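Local structure of PcaV transcriptional regulator (Streptomyces coelicolor, 4G9Y) at residues Y25-T30 and Q118-P123; E34-P39 and G77-L82; N45-E50 and L96-E101. The protein probably regulates transcription as a DNA-binding, ligand-responsive factor of the MarR family, and binds 3,4-dihydroxybenzoate. All blocks are in the same frame, centred on the assembly; numbering follows the deposited sequence.

Contact 1 (Y25-T30 and Q118-P123); sequences YLLWNT and QVFLAP
Close to L27, which meets F120 across this contact, the carbonyl oxygen Y25 O is gripped twice by one residue. It accepts from the backbone N29 N at 3.1 Å and from the side-chain amide N29 ND2 at 2.9 Å. The two donors reach it from opposite faces of its carbonyl plane, and the ND2 bond is fairly straight at 161°. ND2 also sits over the centre of the Y25 ring, 3.3 Å above its plane. T30 OG1 turns back in a similar way onto L26 O, 3.2 Å away.

The crossing to helix 100-121 is small and apolar. L27 CD1 lies 3.9 Å from F120 CA and 4.0 Å from F120 CD1. The methyl comes in at the edge of the phenyl ring, near its plane. V119 CG1 brushes the same methyl at 4.4 Å. These helices belong to the dimerisation region of the MarR fold, where the N- and C-terminal helices of two subunits pack together. A143 of the second subunit lies against L26 and L27, and V139 of that subunit against F120. In F120, CG is anti to the backbone N (chi1 -174°), which carries the ring across to helix 13-31. There it touches L20 and packs edge-to-face with H24, a residue that binds 3,4-dihydroxybenzoate.

Contact 2 (E34-P39 and G77-L82); sequences EETTSP and GRRGLL
The hydrogen bond between R79 and T36 is short and direct. R79 NH1 donates to T36 OG1 at 2.9 Å and 167°. The hydroxyl oxygen lies at the edge of the guanidinium, almost in its plane. T36 holds OG1 anti to its carbonyl carbon (chi1 -58°), so that the oxygen lies beside the backbone N and faces the arginine, while CG2 is anti to that N.

The charge interaction uses a face instead. E35 and R79 approach from opposite directions, and the carboxylate stacks on the guanidinium with the two planes 26° apart. E35 OE2 is 3.3 Å from R79 NE but well out of the guanidinium plane. No N-H points at it, so the salt bridge is one of charges alone. E35 is poorly ordered, and its grip is probably loose.

The fold joined here is the winged helix-turn-helix. Segment 34-39 leads into helix 38-49, with T37 as its N-cap. Segment 77-82 leaves helix 66-78 through a Schellman motif at G80 and enters the first strand of the wing.

Water adds one sound bridge and one weak one. The first water accepts from R79 NE at 2.9 Å and donates to E35 OE2. The second bonds T36 OG1 and weakly meets R79 NH2.

Apolar packing covers the other guanidinium face, where L81 CD1 sits 3.7 Å above the plane, over its centre. An alanine here in place of R79 would probably leave T36 OG1 without its arginine donor and E35 without its opposite charge, and would uncover L81 CD1. T36 itself touches L109 of helix 100-121.

Contact 3 (N45-E50 and L96-E101); sequences NALVAE and LRLTDE
L47 and L98 both hold CG anti to the carbonyl carbon, with chi1 -70° and -63°, and these torsions bring their branches into contact between helix 38-49 and strand 94-98. L47 CB rests on L98 CG at 3.8 Å. The L47 methyl CD1 reaches on to L98 CD2 at 3.9 Å and to L96 CB at 3.8 Å. The other methyl, L47 CD2, lies against the backbone oxygen L96 O at 3.6 Å. L47 is thus wedged between two side chains that point from the same face of the strand.

V48 adds a second, smaller touch. Its CG2 meets L98 CD1 at 3.5 Å, a close methyl-methyl approach. The two leucine branches of L98 are divided: CD1 goes to V48, and CD2 goes to L47.

One water joins the backbones. It donates to L47 O and accepts from L98 N, both at 2.9 Å. The last turn of the helix and the end of the strand are therefore linked by a polar bridge beside the apolar packing.

Helix 45-49 and strand 96-98 run nearly at right angles, 92° between their directions. L82 of the neighbouring strand touches both L47 and L98, while V58 of helix 55-62 packs on L47 and L96. L103 and H106 of helix 100-121 meet V48. R97 bonds through its backbone to D83, pairing strand 94-98 with strand 82-86. A helix packed against the base of such a hairpin is characteristic of the winged helix-turn-helix domain of MarR proteins.

In space the three contacts run from the dimerisation region to the base of the wing. Contacts 1 and 2 have centres 20 Å apart but touch through W28, whose NE1 probably donates to T36 O at 2.8 Å. W28 CZ2 also packs on S38 CA at 3.5 Å. S38, in contact 2, and H24, whose side chain is about 4 Å from that of F120 in contact 1, both bind 3,4-dihydroxybenzoate, although none is bound to this chain. Contacts 2 and 3 are closer, with centres 12 Å apart. T99 OG1 probably bonds G80 O at 2.6 Å. Contacts 1 and 3 do not touch, yet both use helix 100-121, and lie on opposite sides of the chain's centre.

Contact 1 (Y25-T30 and Q118-P123)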
loop_
_atom_site.group_PDB
_atom_site.type_symbol
_atom_site.label_atom_id
_atom_site.label_comp_id
_atom_site.label_asym_id
_atom_site.label_seq_id
_atom_site.Cartn_x
_atom_site.Cartn_y
_atom_site.Cartn_z
ATOM N N TYR A 25 -1.567 -8.215 3.441
ATOM C CA TYR A 25 -2.959 -7.807 3.652
ATOM C C TYR A 25 -3.902 -8.983 3.406
ATOM O O TYR A 25 -4.863 -9.190 4.152
ATOM C CB TYR A 25 -3.306 -6.632 2.724
ATOM C CG TYR A 25 -4.738 -6.148 2.806
ATOM C CD1 TYR A 25 -5.692 -6.574 1.891
ATOM C CD2 TYR A 25 -5.130 -5.246 3.795
ATOM C CE1 TYR A 25 -7.003 -6.120 1.963
ATOM C CE2 TYR A 25 -6.429 -4.790 3.874
ATOM C CZ TYR A 25 -7.363 -5.230 2.959
ATOM O OH TYR A 25 -8.657 -4.774 3.039
ATOM N N LEU A 26 -3.615 -9.764 2.371
ATOM C CA LEU A 26 -4.401 -10.970 2.087
ATOM C C LEU A 26 -4.341 -11.964 3.249
ATOM O O LEU A 26 -5.361 -12.518 3.652
ATOM C CB LEU A 26 -3.928 -11.636 0.785
ATOM C CG LEU A 26 -4.523 -13.012 0.468
ATOM C CD1 LEU A 26 -5.994 -12.900 0.113
ATOM C CD2 LEU A 26 -3.744 -13.718 -0.641
ATOM N N LEU A 27 -3.152 -12.182 3.804
ATOM C CA LEU A 27 -3.024 -13.137 4.906
ATOM C C LEU A 27 -3.681 -12.629 6.183
ATOM O O LEU A 27 -4.210 -13.413 6.967
ATOM C CB LEU A 27 -1.560 -13.479 5.179
ATOM C CG LEU A 27 -0.916 -14.570 4.320
ATOM C CD1 LEU A 27 0.331 -15.071 5.027
ATOM C CD2 LEU A 27 -1.881 -15.725 4.054
ATOM N N TRP A 28 -3.647 -11.319 6.400
ATOM C CA TRP A 28 -4.370 -10.756 7.538
ATOM C C TRP A 28 -5.840 -11.112 7.434
ATOM O O TRP A 28 -6.471 -11.537 8.405
ATOM C CB TRP A 28 -4.224 -9.237 7.619
ATOM C CG TRP A 28 -4.994 -8.629 8.810
ATOM C CD1 TRP A 28 -6.341 -8.359 8.886
ATOM C CD2 TRP A 28 -4.437 -8.234 10.072
ATOM N NE1 TRP A 28 -6.647 -7.818 10.121
ATOM C CE2 TRP A 28 -5.495 -7.733 10.863
ATOM C CE3 TRP A 28 -3.133 -8.236 10.602
ATOM C CZ2 TRP A 28 -5.296 -7.259 12.154
ATOM C CZ3 TRP A 28 -2.942 -7.765 11.887
ATOM C CH2 TRP A 28 -4.016 -7.284 12.649
ATOM N N ASN A 29 -6.394 -10.937 6.245
ATOM C CA ASN A 29 -7.808 -11.172 6.053
ATOM C C ASN A 29 -8.188 -12.652 6.108
ATOM O O ASN A 29 -9.277 -13.000 6.560
ATOM C CB ASN A 29 -8.315 -10.478 4.777
ATOM C CG ASN A 29 -8.518 -8.990 4.987
ATOM O OD1 ASN A 29 -9.568 -8.562 5.459
ATOM N ND2 ASN A 29 -7.490 -8.198 4.699
ATOM N N THR A 30 -7.289 -13.534 5.697
ATOM C CA THR A 30 -7.631 -14.951 5.711
ATOM C C THR A 30 -7.230 -15.647 7.019
ATOM O O THR A 30 -7.843 -16.624 7.407
ATOM C CB THR A 30 -7.032 -15.702 4.513
ATOM O OG1 THR A 30 -5.617 -15.595 4.561
ATOM C CG2 THR A 30 -7.522 -15.114 3.186
ATOM N N GLN A 118 4.340 -15.700 11.258
ATOM C CA GLN A 118 5.229 -16.851 11.127
ATOM C C GLN A 118 4.968 -17.574 9.798
ATOM O O GLN A 118 5.898 -17.949 9.092
ATOM C CB GLN A 118 5.048 -17.795 12.323
ATOM C CG GLN A 118 5.312 -19.256 12.006
ATOM C CD GLN A 118 5.362 -20.118 13.252
ATOM O OE1 GLN A 118 5.124 -19.638 14.363
ATOM N NE2 GLN A 118 5.678 -21.396 13.076
ATOM N N VAL A 119 3.698 -17.755 9.448
ATOM C CA VAL A 119 3.344 -18.329 8.149
ATOM C C VAL A 119 3.784 -17.451 6.955
ATOM O O VAL A 119 4.266 -17.953 5.940
ATOM C CB VAL A 119 1.829 -18.662 8.093
ATOM C CG1 VAL A 119 1.376 -18.989 6.674
ATOM C CG2 VAL A 119 1.508 -19.807 9.044
ATOM N N PHE A 120 3.626 -16.140 7.079
ATOM C CA PHE A 120 4.092 -15.195 6.058
ATOM C C PHE A 120 5.588 -15.347 5.704
ATOM O O PHE A 120 5.977 -15.289 4.525
ATOM C CB PHE A 120 3.808 -13.763 6.544
ATOM C CG PHE A 120 4.095 -12.684 5.532
ATOM C CD1 PHE A 120 3.350 -12.586 4.370
ATOM C CD2 PHE A 120 5.077 -11.736 5.775
ATOM C CE1 PHE A 120 3.587 -11.565 3.453
ATOM C CE2 PHE A 120 5.336 -10.708 4.855
ATOM C CZ PHE A 120 4.584 -10.619 3.695
ATOM N N LEU A 121 6.419 -15.523 6.727
ATOM C CA LEU A 121 7.865 -15.649 6.556
ATOM C C LEU A 121 8.319 -17.101 6.354
ATOM O O LEU A 121 9.481 -17.356 6.059
ATOM C CB LEU A 121 8.581 -15.065 7.775
ATOM C CG LEU A 121 8.404 -13.546 7.936
ATOM C CD1 LEU A 121 9.165 -13.026 9.136
ATOM C CD2 LEU A 121 8.852 -12.848 6.684
ATOM N N ALA A 122 7.396 -18.043 6.501
ATOM C CA ALA A 122 7.738 -19.476 6.478
ATOM C C ALA A 122 8.411 -20.095 5.222
ATOM O O ALA A 122 9.069 -21.118 5.351
ATOM C CB ALA A 122 6.542 -20.309 6.879
ATOM N N PRO A 123 8.211 -19.523 4.012
ATOM C CA PRO A 123 8.951 -20.053 2.851
ATOM C C PRO A 123 10.458 -19.842 2.983
ATOM O O PRO A 123 11.237 -20.477 2.293
ATOM C CB PRO A 123 8.449 -19.188 1.694
ATOM C CG PRO A 123 7.152 -18.688 2.132
ATOM C CD PRO A 123 7.157 -18.580 3.601
#

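Contact 2 (E34-P39 and G77-L82)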
loop_
_atom_site.group_PDB
_atom_site.type_symbol
_atom_site.label_atom_id
_atom_site.label_comp_id
_atom_site.label_asym_id
_atom_site.label_seq_id
_atom_site.Cartn_x
_atom_site.Cartn_y
_atom_site.Cartn_z
ATOM N N GLU A 34 -11.438 -11.015 9.056
ATOM C CA GLU A 34 -12.074 -10.307 7.956
ATOM C C GLU A 34 -12.838 -9.101 8.487
ATOM O O GLU A 34 -13.304 -8.269 7.714
ATOM C CB GLU A 34 -13.031 -11.242 7.211
ATOM C CG GLU A 34 -12.336 -12.329 6.404
ATOM C CD GLU A 34 -13.295 -13.400 5.907
ATOM O OE1 GLU A 34 -14.515 -13.263 6.136
ATOM O OE2 GLU A 34 -12.829 -14.383 5.294
ATOM N N GLU A 35 -12.960 -9.011 9.810
ATOM C CA GLU A 35 -13.744 -7.953 10.444
ATOM C C GLU A 35 -12.875 -6.882 11.110
ATOM O O GLU A 35 -13.096 -5.688 10.925
ATOM C CB GLU A 35 -14.711 -8.555 11.467
ATOM C CG GLU A 35 -15.793 -7.591 11.927
ATOM C CD GLU A 35 -16.875 -8.280 12.737
ATOM O OE1 GLU A 35 -16.863 -9.531 12.792
ATOM O OE2 GLU A 35 -17.734 -7.576 13.317
ATOM N N THR A 36 -11.893 -7.306 11.894
ATOM C CA THR A 36 -11.021 -6.352 12.559
ATOM C C THR A 36 -9.825 -6.054 11.661
ATOM O O THR A 36 -9.105 -6.954 11.265
ATOM C CB THR A 36 -10.539 -6.890 13.906
ATOM O OG1 THR A 36 -11.675 -7.190 14.720
ATOM C CG2 THR A 36 -9.663 -5.866 14.621
ATOM N N THR A 37 -9.626 -4.790 11.325
ATOM C CA THR A 37 -8.501 -4.434 10.475
ATOM C C THR A 37 -7.224 -4.271 11.296
ATOM O O THR A 37 -7.259 -4.199 12.523
ATOM C CB THR A 37 -8.759 -3.129 9.742
ATOM O OG1 THR A 37 -8.899 -2.085 10.705
ATOM C CG2 THR A 37 -10.036 -3.212 8.924
ATOM N N SER A 38 -6.097 -4.204 10.600
ATOM C CA SER A 38 -4.817 -3.932 11.232
ATOM C C SER A 38 -4.790 -2.623 12.071
ATOM O O SER A 38 -4.332 -2.640 13.216
ATOM C CB SER A 38 -3.699 -3.952 10.175
ATOM O OG SER A 38 -2.435 -3.999 10.794
ATOM N N PRO A 39 -5.286 -1.496 11.514
ATOM C CA PRO A 39 -5.327 -0.267 12.324
ATOM C C PRO A 39 -6.255 -0.386 13.540
ATOM O O PRO A 39 -5.944 0.140 14.608
ATOM C CB PRO A 39 -5.886 0.773 11.343
ATOM C CG PRO A 39 -5.523 0.238 9.983
ATOM C CD PRO A 39 -5.739 -1.238 10.131
ATOM N N GLY A 77 -16.195 1.140 19.072
ATOM C CA GLY A 77 -17.224 1.474 20.040
ATOM C C GLY A 77 -18.531 0.759 19.745
ATOM O O GLY A 77 -19.156 0.186 20.637
ATOM N N ARG A 78 -18.934 0.776 18.480
ATOM C CA ARG A 78 -20.181 0.148 18.054
ATOM C C ARG A 78 -20.141 -1.369 18.179
ATOM O O ARG A 78 -21.182 -2.001 18.297
ATOM C CB ARG A 78 -20.522 0.533 16.608
ATOM C CG ARG A 78 -20.964 1.966 16.420
ATOM C CD ARG A 78 -22.306 2.195 17.072
ATOM N NE ARG A 78 -22.691 3.602 17.069
ATOM C CZ ARG A 78 -23.347 4.187 16.075
ATOM N NH1 ARG A 78 -23.681 3.482 15.000
ATOM N NH2 ARG A 78 -23.666 5.474 16.156
ATOM N N ARG A 79 -18.945 -1.951 18.150
ATOM C CA ARG A 79 -18.816 -3.391 18.329
ATOM C C ARG A 79 -18.707 -3.788 19.801
ATOM O O ARG A 79 -18.571 -4.961 20.129
ATOM C CB ARG A 79 -17.625 -3.930 17.534
ATOM C CG ARG A 79 -17.846 -3.922 16.018
ATOM C CD ARG A 79 -16.599 -4.425 15.277
ATOM N NE ARG A 79 -16.250 -5.776 15.713
ATOM C CZ ARG A 79 -15.048 -6.327 15.573
ATOM N NH1 ARG A 79 -14.061 -5.637 15.011
ATOM N NH2 ARG A 79 -14.829 -7.562 16.009
ATOM N N GLY A 80 -18.771 -2.803 20.685
ATOM C CA GLY A 80 -18.698 -3.070 22.108
ATOM C C GLY A 80 -17.296 -3.440 22.563
ATOM O O GLY A 80 -17.135 -4.158 23.562
ATOM N N LEU A 81 -16.281 -2.943 21.854
ATOM C CA LEU A 81 -14.897 -3.291 22.173
ATOM C C LEU A 81 -14.169 -2.199 22.930
ATOM O O LEU A 81 -13.118 -2.447 23.525
ATOM C CB LEU A 81 -14.111 -3.633 20.902
ATOM C CG LEU A 81 -14.730 -4.775 20.101
ATOM C CD1 LEU A 81 -13.859 -5.110 18.902
ATOM C CD2 LEU A 81 -14.954 -6.001 20.964
ATOM N N LEU A 82 -14.699 -0.981 22.887
ATOM C CA LEU A 82 -14.121 0.101 23.676
ATOM C C LEU A 82 -15.169 1.095 24.125
ATOM O O LEU A 82 -16.236 1.206 23.514
ATOM C CB LEU A 82 -12.956 0.798 22.940
ATOM C CG LEU A 82 -13.074 1.679 21.695
ATOM C CD1 LEU A 82 -13.829 2.981 21.933
ATOM C CD2 LEU A 82 -11.667 2.002 21.183
HETATM O O HOH W 1 -18.346 -7.666 16.451
HETATM O O HOH W 2 -12.553 -9.904 15.211
#

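Contact 3 (N45-E50 and L96-E101)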
loop_
_atom_site.group_PDB
_atom_site.type_symbol
_atom_site.label_atom_id
_atom_site.label_comp_id
_atom_site.label_asym_id
_atom_site.label_seq_id
_atom_site.Cartn_x
_atom_site.Cartn_y
_atom_site.Cartn_z
ATOM N N ASN A 45 -4.536 -2.633 20.787
ATOM C CA ASN A 45 -3.221 -2.911 21.337
ATOM C C ASN A 45 -2.647 -1.757 22.153
ATOM O O ASN A 45 -2.120 -1.961 23.256
ATOM C CB ASN A 45 -2.253 -3.306 20.222
ATOM C CG ASN A 45 -0.911 -3.756 20.764
ATOM O OD1 ASN A 45 0.105 -3.077 20.593
ATOM N ND2 ASN A 45 -0.909 -4.887 21.453
ATOM N N ALA A 46 -2.752 -0.546 21.617
ATOM C CA ALA A 46 -2.300 0.641 22.338
ATOM C C ALA A 46 -3.051 0.818 23.666
ATOM O O ALA A 46 -2.483 1.265 24.670
ATOM C CB ALA A 46 -2.471 1.882 21.462
ATOM N N LEU A 47 -4.331 0.462 23.677
ATOM C CA LEU A 47 -5.159 0.691 24.864
ATOM C C LEU A 47 -5.000 -0.399 25.936
ATOM O O LEU A 47 -5.337 -0.185 27.098
ATOM C CB LEU A 47 -6.629 0.849 24.463
ATOM C CG LEU A 47 -6.956 2.146 23.712
ATOM C CD1 LEU A 47 -8.403 2.117 23.230
ATOM C CD2 LEU A 47 -6.699 3.365 24.610
ATOM N N VAL A 48 -4.519 -1.573 25.538
ATOM C CA VAL A 48 -4.113 -2.585 26.513
ATOM C C VAL A 48 -2.882 -2.097 27.283
ATOM O O VAL A 48 -2.787 -2.235 28.508
ATOM C CB VAL A 48 -3.774 -3.927 25.825
ATOM C CG1 VAL A 48 -3.162 -4.887 26.824
ATOM C CG2 VAL A 48 -5.021 -4.543 25.207
ATOM N N ALA A 49 -1.937 -1.511 26.556
ATOM C CA ALA A 49 -0.730 -0.986 27.177
ATOM C C ALA A 49 -1.001 0.253 28.028
ATOM O O ALA A 49 -0.365 0.446 29.064
ATOM C CB ALA A 49 0.340 -0.699 26.112
ATOM N N GLU A 50 -1.943 1.092 27.601
ATOM C CA GLU A 50 -2.241 2.328 28.329
ATOM C C GLU A 50 -3.729 2.619 28.422
ATOM O O GLU A 50 -4.252 3.460 27.696
ATOM C CB GLU A 50 -1.511 3.514 27.689
ATOM C CG GLU A 50 0.017 3.392 27.737
ATOM C CD GLU A 50 0.733 4.507 26.979
ATOM O OE1 GLU A 50 1.426 5.324 27.620
ATOM O OE2 GLU A 50 0.624 4.549 25.739
ATOM N N LEU A 96 -10.234 6.834 26.293
ATOM C CA LEU A 96 -10.666 5.574 25.701
ATOM C C LEU A 96 -10.223 4.425 26.578
ATOM O O LEU A 96 -9.109 4.427 27.099
ATOM C CB LEU A 96 -10.034 5.393 24.314
ATOM C CG LEU A 96 -10.245 6.535 23.326
ATOM C CD1 LEU A 96 -9.532 6.236 22.014
ATOM C CD2 LEU A 96 -11.745 6.764 23.103
ATOM N N ARG A 97 -11.081 3.427 26.723
ATOM C CA ARG A 97 -10.743 2.259 27.512
ATOM C C ARG A 97 -11.379 1.028 26.871
ATOM O O ARG A 97 -12.507 1.102 26.399
ATOM C CB ARG A 97 -11.284 2.470 28.920
ATOM C CG ARG A 97 -10.873 1.438 29.921
ATOM C CD ARG A 97 -11.322 1.876 31.306
ATOM N NE ARG A 97 -10.746 3.173 31.658
ATOM C CZ ARG A 97 -9.602 3.326 32.318
ATOM N NH1 ARG A 97 -8.906 2.265 32.712
ATOM N NH2 ARG A 97 -9.156 4.544 32.590
ATOM N N LEU A 98 -10.664 -0.097 26.836
ATOM C CA LEU A 98 -11.247 -1.326 26.284
ATOM C C LEU A 98 -12.339 -1.862 27.199
ATOM O O LEU A 98 -12.286 -1.664 28.405
ATOM C CB LEU A 98 -10.186 -2.402 26.104
ATOM C CG LEU A 98 -9.098 -2.017 25.101
ATOM C CD1 LEU A 98 -8.260 -3.211 24.789
ATOM C CD2 LEU A 98 -9.752 -1.482 23.841
ATOM N N THR A 99 -13.325 -2.535 26.617
ATOM C CA THR A 99 -14.323 -3.251 27.392
ATOM C C THR A 99 -13.753 -4.631 27.674
ATOM O O THR A 99 -12.709 -4.986 27.126
ATOM C CB THR A 99 -15.616 -3.413 26.589
ATOM O OG1 THR A 99 -15.339 -4.164 25.395
ATOM C CG2 THR A 99 -16.182 -2.048 26.205
ATOM N N ASP A 100 -14.419 -5.412 28.518
ATOM C CA ASP A 100 -14.018 -6.815 28.714
ATOM C C ASP A 100 -13.922 -7.586 27.391
ATOM O O ASP A 100 -12.998 -8.375 27.186
ATOM C CB ASP A 100 -14.980 -7.545 29.659
ATOM C CG ASP A 100 -15.018 -6.929 31.053
ATOM O OD1 ASP A 100 -14.160 -6.082 31.365
ATOM O OD2 ASP A 100 -15.906 -7.301 31.846
ATOM N N GLU A 101 -14.874 -7.371 26.490
ATOM C CA GLU A 101 -14.828 -8.059 25.203
ATOM C C GLU A 101 -13.700 -7.532 24.305
ATOM O O GLU A 101 -13.092 -8.296 23.555
ATOM C CB GLU A 101 -16.201 -8.010 24.507
ATOM C CG GLU A 101 -16.292 -8.716 23.146
ATOM C CD GLU A 101 -15.962 -10.212 23.178
ATOM O OE1 GLU A 101 -15.767 -10.794 24.267
ATOM O OE2 GLU A 101 -15.904 -10.815 22.085
HETATM O O HOH W 3 -8.050 -0.220 28.085
#